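Local structure of acetyl xylan esterase (Paenibacillus sp. R4, 6AGQ) at residues A[59-64]-A[69-74]. The protein probably removes acetyl groups from acetylated xylan and related acetyl esters, as a cold-active esterase of the alpha/beta-hydrolase class. Sequence-based numbering, arbitrary orientation.
Sequences DVVYDG and PIHGWY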
ATOM      1  N   ASP A  59      37.418   4.352 -21.414  1.00 22.97           N
ATOM      2  CA  ASP A  59      37.334   4.287 -20.032  1.00 27.24           C
ATOM      3  C   ASP A  59      38.249   5.413 -19.511  1.00 29.14           C
ATOM      4  O   ASP A  59      39.382   5.561 -19.941  1.00 28.62           O
ATOM      5  CB  ASP A  59      37.858   2.901 -19.587  1.00 31.07           C
ATOM      6  CG  ASP A  59      37.434   2.557 -18.193  1.00 34.95           C
ATOM      7  OD1 ASP A  59      36.762   3.423 -17.596  1.00 31.45           O
ATOM      8  OD2 ASP A  59      37.763   1.449 -17.684  1.00 38.38           O
ATOM      9  N   VAL A  60      37.739   6.224 -18.593  1.00 27.68           N
ATOM     10  CA  VAL A  60      38.369   7.506 -18.274  1.00 27.88           C
ATOM     11  C   VAL A  60      38.415   7.647 -16.748  1.00 30.34           C
ATOM     12  O   VAL A  60      37.438   7.261 -16.066  1.00 28.21           O
ATOM     13  CB  VAL A  60      37.551   8.590 -18.995  1.00 29.58           C
ATOM     14  CG1 VAL A  60      37.610   9.920 -18.309  1.00 32.33           C
ATOM     15  CG2 VAL A  60      37.971   8.648 -20.463  1.00 30.59           C
ATOM     16  N   VAL A  61      39.550   8.137 -16.223  1.00 30.67           N
ATOM     17  CA  VAL A  61      39.705   8.548 -14.815  1.00 30.10           C
ATOM     18  C   VAL A  61      40.442   9.890 -14.775  1.00 33.17           C
ATOM     19  O   VAL A  61      41.408  10.108 -15.546  1.00 33.58           O
ATOM     20  CB  VAL A  61      40.326   7.440 -13.921  1.00 34.43           C
ATOM     21  CG1 VAL A  61      41.699   6.988 -14.395  1.00 37.38           C
ATOM     22  CG2 VAL A  61      40.387   7.892 -12.470  1.00 34.04           C
ATOM     23  N   TYR A  62      39.894  10.839 -14.011  1.00 27.67           N
ATOM     24  CA  TYR A  62      40.621  12.043 -13.663  1.00 30.06           C
ATOM     25  C   TYR A  62      40.538  12.310 -12.171  1.00 25.78           C
ATOM     26  O   TYR A  62      39.627  11.882 -11.516  1.00 30.06           O
ATOM     27  CB  TYR A  62      40.191  13.270 -14.522  1.00 26.94           C
ATOM     28  CG  TYR A  62      38.750  13.705 -14.351  1.00 29.74           C
ATOM     29  CD1 TYR A  62      37.730  13.175 -15.149  1.00 29.71           C
ATOM     30  CD2 TYR A  62      38.400  14.648 -13.391  1.00 31.55           C
ATOM     31  CE1 TYR A  62      36.412  13.538 -14.946  1.00 30.56           C
ATOM     32  CE2 TYR A  62      37.096  15.022 -13.192  1.00 32.92           C
ATOM     33  CZ  TYR A  62      36.096  14.494 -13.994  1.00 33.40           C
ATOM     34  OH  TYR A  62      34.773  14.880 -13.768  1.00 34.48           O
ATOM     35  N   ASP A  63      41.469  13.061 -11.638  1.00 25.32           N
ATOM     36  CA  ASP A  63      41.434  13.423 -10.184  1.00 26.31           C
ATOM     37  C   ASP A  63      40.448  14.579  -9.904  1.00 26.39           C
ATOM     38  O   ASP A  63      40.413  15.587 -10.634  1.00 25.68           O
ATOM     39  CB  ASP A  63      42.807  13.881  -9.690  1.00 28.65           C
ATOM     40  CG  ASP A  63      43.819  12.729  -9.536  1.00 31.68           C
ATOM     41  OD1 ASP A  63      43.488  11.543  -9.769  1.00 32.20           O
ATOM     42  OD2 ASP A  63      44.966  13.056  -9.159  1.00 39.68           O
ATOM     43  N   GLY A  64      39.679  14.442  -8.824  1.00 24.71           N
ATOM     44  CA  GLY A  64      38.969  15.567  -8.263  1.00 29.25           C
ATOM     45  C   GLY A  64      39.962  16.492  -7.562  1.00 29.83           C
ATOM     46  O   GLY A  64      41.158  16.194  -7.461  1.00 28.50           O
ATOM     47  N   PRO A  69      39.687   9.673  -7.475  1.00 31.72           N
ATOM     48  CA  PRO A  69      39.669   9.310  -8.888  1.00 33.56           C
ATOM     49  C   PRO A  69      38.249   9.237  -9.433  1.00 32.67           C
ATOM     50  O   PRO A  69      37.505   8.348  -9.045  1.00 32.46           O
ATOM     51  CB  PRO A  69      40.335   7.899  -8.926  1.00 32.04           C
ATOM     52  CG  PRO A  69      40.163   7.358  -7.555  1.00 35.15           C
ATOM     53  CD  PRO A  69      40.042   8.530  -6.609  1.00 34.98           C
ATOM     54  N   ILE A  70      37.883  10.163 -10.316  1.00 27.14           N
ATOM     55  CA  ILE A  70      36.531  10.183 -10.871  1.00 26.75           C
ATOM     56  C   ILE A  70      36.528   9.342 -12.126  1.00 27.05           C
ATOM     57  O   ILE A  70      37.263   9.632 -13.033  1.00 25.77           O
ATOM     58  CB  ILE A  70      36.085  11.604 -11.253  1.00 26.77           C
ATOM     59  CG1 ILE A  70      36.390  12.650 -10.130  1.00 28.17           C
ATOM     60  CG2 ILE A  70      34.653  11.587 -11.719  1.00 26.27           C
ATOM     61  CD1 ILE A  70      35.972  12.268  -8.709  1.00 32.21           C
ATOM     62  N   HIS A  71      35.713   8.301 -12.176  1.00 28.88           N
ATOM     63  CA  HIS A  71      35.581   7.477 -13.382  1.00 29.43           C
ATOM     64  C   HIS A  71      34.492   7.908 -14.358  1.00 28.54           C
ATOM     65  O   HIS A  71      33.462   8.499 -14.008  1.00 31.81           O
ATOM     66  CB  HIS A  71      35.368   6.024 -13.014  1.00 32.81           C
ATOM     67  CG  HIS A  71      36.471   5.473 -12.195  1.00 34.29           C
ATOM     68  ND1 HIS A  71      36.574   5.728 -10.844  1.00 39.86           N
ATOM     69  CD2 HIS A  71      37.571   4.764 -12.534  1.00 35.64           C
ATOM     70  CE1 HIS A  71      37.665   5.156 -10.375  1.00 38.70           C
ATOM     71  NE2 HIS A  71      38.296   4.583 -11.380  1.00 33.89           N
ATOM     72  N   GLY A  72      34.739   7.645 -15.611  1.00 27.67           N
ATOM     73  CA  GLY A  72      33.772   7.942 -16.632  1.00 26.53           C
ATOM     74  C   GLY A  72      33.938   7.152 -17.913  1.00 25.40           C
ATOM     75  O   GLY A  72      34.789   6.216 -18.037  1.00 22.98           O
ATOM     76  N   TRP A  73      33.070   7.517 -18.851  1.00 22.85           N
ATOM     77  CA  TRP A  73      33.080   6.964 -20.168  1.00 21.98           C
ATOM     78  C   TRP A  73      33.100   8.158 -21.096  1.00 21.26           C
ATOM     79  O   TRP A  73      32.281   9.012 -20.949  1.00 18.58           O
ATOM     80  CB  TRP A  73      31.832   6.134 -20.480  1.00 21.15           C
ATOM     81  CG  TRP A  73      31.577   4.874 -19.736  1.00 22.36           C
ATOM     82  CD1 TRP A  73      30.497   4.604 -19.004  1.00 20.42           C
ATOM     83  CD2 TRP A  73      32.372   3.675 -19.754  1.00 22.30           C
ATOM     84  NE1 TRP A  73      30.550   3.320 -18.533  1.00 25.94           N
ATOM     85  CE2 TRP A  73      31.705   2.729 -18.959  1.00 24.95           C
ATOM     86  CE3 TRP A  73      33.583   3.328 -20.338  1.00 22.77           C
ATOM     87  CZ2 TRP A  73      32.223   1.415 -18.705  1.00 25.84           C
ATOM     88  CZ3 TRP A  73      34.094   2.016 -20.123  1.00 24.85           C
ATOM     89  CH2 TRP A  73      33.404   1.090 -19.297  1.00 24.45           C
ATOM     90  N   TYR A  74      34.005   8.148 -22.067  1.00 23.54           N
ATOM     91  CA  TYR A  74      34.145   9.193 -23.071  1.00 24.87           C
ATOM     92  C   TYR A  74      33.972   8.487 -24.411  1.00 24.38           C
ATOM     93  O   TYR A  74      34.587   7.472 -24.649  1.00 24.99           O
ATOM     94  CB  TYR A  74      35.534   9.836 -23.000  1.00 24.97           C
ATOM     95  CG  TYR A  74      35.813  10.861 -24.091  1.00 24.39           C
ATOM     96  CD1 TYR A  74      35.068  12.045 -24.150  1.00 24.52           C
ATOM     97  CD2 TYR A  74      36.847  10.700 -24.977  1.00 28.43           C
ATOM     98  CE1 TYR A  74      35.282  13.003 -25.103  1.00 25.51           C
ATOM     99  CE2 TYR A  74      37.098  11.674 -25.969  1.00 28.92           C
ATOM    100  CZ  TYR A  74      36.299  12.816 -26.025  1.00 27.77           C
ATOM    101  OH  TYR A  74      36.500  13.792 -26.972  1.00 27.48           O
TER
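Tyr62 and Ile70 form the apolar centre of this antiparallel beta hairpin, whose strands 55-63 and 69-77 lie near one end of the central sheet of an alpha/beta-hydrolase fold. Ile70 CB sits over one face of the Tyr62 ring, 4.1 Å from its centroid, in a CH-pi contact offset toward the rim. The ring reaches across to its partner because Tyr62 CG lies between the backbone N and the carbonyl carbon (chi1 63°), folding it over the neighbouring strand. On the same face of the sheet, Val60 CG2 meets Tyr74 CB at 3.7 Å, and helix 153-170 covers this layer through Phe167 and Ala164. The Tyr62 hydroxyl is hydrogen-bonded to Asp160 O of that helix.

The other face illustrates how one methyl can serve two neighbours: Val61 CG2 packs 3.5 Å from Pro69 CB and also lies over the His71 ring, 4.2 Å from its centroid. Between the two layers runs the backbone ladder, in which Val60 pairs with Gly72 and Tyr62 with Ile70, two hydrogen bonds each. The shortest of the four, Ile70 N to Tyr62 O, spans 2.7 Å and is also the straightest.

Toward the polar edge, Arg99 binds both Asp59 OD1, in a salt bridge, and Gly72 O, bridging two acceptors that would otherwise probably repel; it also makes a cation-pi contact with Trp73. The Asp59 carboxylate plane is turned 34° from the indole, with Asp59 CG 3.9 Å from Trp73 CZ3.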